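Local coordinates for RNA methyltransferase, TrmH family (Porphyromonas gingivalis, PDB 2I6D), which probably methylates RNA as a knotted TrmH-family enzyme that, like its relatives, would use S-adenosylmethionine as methyl donor, at residues E71-D74 with F75-S79. Numbering follows the deposited sequence.
Sequences ESFD and FKRIS
F73 drives the edge of its ring into the face of F75, a T-shaped stack beside the Asx turn that opens the 3-10 turn 75-77, in the loop between strands 65-69 and 87-92 of the MRM3-like substrate-binding domain. The ring planes stand at 83°, and F73 CD2 approaches F75 CD1 to 3.6 Å, displaced toward the rim of the F75 ring. A chi1 of 177° swings the F73 ring away from its own N and toward the turn, where CE2 lies 4.0 Å from I78 CD1. This is the tight side: F75 and I78 are buried, F75 against P84 and P86, I78 against I10 of helix 7-15. R77 is exposed yet packed, F73 CE1 lying over one guanidinium face with the planes 34° apart. D74 starts the turn with two oxygens: OD1 accepts from K76 N at 2.9 Å, the donor above the carboxylate plane, making the Asx turn, while the main-chain O takes R77 N at 2.8 Å, the i to i+3 bond. The solvent side is looser. The extended K76 chain runs away from D74, past P84, and its NZ ends 6.0 Å from D74 OD1. One water accepts from both D74 N and R77 NH1, the latter at 2.9 Å.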
# COMPACT_ATOMS: atom_id res chain seq x y z
N GLU A 71 3.51 25.94 19.46
CA GLU A 71 2.12 25.51 19.65
C GLU A 71 1.15 26.33 18.79
O GLU A 71 0.17 25.79 18.27
CB GLU A 71 1.76 25.70 21.13
CG GLU A 71 0.88 24.61 21.73
CD GLU A 71 1.42 23.21 21.48
OE1 GLU A 71 0.78 22.47 20.70
OE2 GLU A 71 2.48 22.84 22.04
N SER A 72 1.45 27.61 18.59
CA SER A 72 0.60 28.50 17.79
C SER A 72 0.63 28.27 16.28
O SER A 72 -0.24 28.77 15.57
CB SER A 72 0.98 29.95 18.05
OG SER A 72 2.28 30.20 17.57
N PHE A 73 1.65 27.56 15.78
CA PHE A 73 1.75 27.31 14.34
C PHE A 73 0.51 26.56 13.85
O PHE A 73 0.09 25.60 14.47
CB PHE A 73 2.99 26.50 13.99
CG PHE A 73 3.09 26.15 12.51
CD1 PHE A 73 3.68 27.04 11.62
CD2 PHE A 73 2.59 24.95 12.02
CE1 PHE A 73 3.78 26.75 10.26
CE2 PHE A 73 2.69 24.64 10.65
CZ PHE A 73 3.28 25.54 9.77
N ASP A 74 -0.06 27.02 12.73
CA ASP A 74 -1.25 26.40 12.18
C ASP A 74 -0.89 25.33 11.15
O ASP A 74 -0.57 25.64 10.00
CB ASP A 74 -2.15 27.46 11.56
CG ASP A 74 -3.49 26.90 11.13
OD1 ASP A 74 -3.64 25.66 11.06
OD2 ASP A 74 -4.40 27.71 10.86
N PHE A 75 -1.00 24.07 11.54
CA PHE A 75 -0.64 22.97 10.64
C PHE A 75 -1.46 22.89 9.36
O PHE A 75 -1.01 22.26 8.40
CB PHE A 75 -0.59 21.62 11.36
CG PHE A 75 0.75 21.36 12.02
CD1 PHE A 75 1.05 21.97 13.25
CD2 PHE A 75 1.73 20.62 11.38
CE1 PHE A 75 2.28 21.79 13.85
CE2 PHE A 75 2.97 20.44 11.98
CZ PHE A 75 3.24 21.04 13.24
N LYS A 76 -2.63 23.53 9.32
CA LYS A 76 -3.39 23.62 8.06
C LYS A 76 -2.59 24.34 6.99
O LYS A 76 -2.93 24.26 5.80
CB LYS A 76 -4.76 24.29 8.25
CG LYS A 76 -5.70 23.50 9.16
CD LYS A 76 -7.03 24.22 9.42
CE LYS A 76 -7.92 23.35 10.32
NZ LYS A 76 -9.32 23.88 10.44
N ARG A 77 -1.53 25.06 7.39
CA ARG A 77 -0.68 25.74 6.41
C ARG A 77 0.08 24.74 5.54
O ARG A 77 0.40 25.04 4.38
CB ARG A 77 0.29 26.70 7.09
CG ARG A 77 -0.41 27.90 7.68
CD ARG A 77 0.49 28.66 8.65
NE ARG A 77 1.54 29.36 7.93
CZ ARG A 77 2.56 29.98 8.51
NH1 ARG A 77 2.72 29.94 9.83
NH2 ARG A 77 3.43 30.63 7.74
N ILE A 78 0.30 23.54 6.08
CA ILE A 78 1.11 22.52 5.41
C ILE A 78 0.42 21.14 5.25
O ILE A 78 0.81 20.34 4.38
CB ILE A 78 2.49 22.38 6.08
CG1 ILE A 78 2.35 22.01 7.56
CG2 ILE A 78 3.33 23.67 5.85
CD1 ILE A 78 3.65 21.60 8.24
N SER A 79 -0.59 20.86 6.07
CA SER A 79 -1.23 19.55 6.06
C SER A 79 -2.28 19.34 4.97
O SER A 79 -2.86 20.28 4.43
CB SER A 79 -1.84 19.24 7.44
OG SER A 79 -2.65 18.07 7.42
O HOH W 1 0.65 29.83 11.81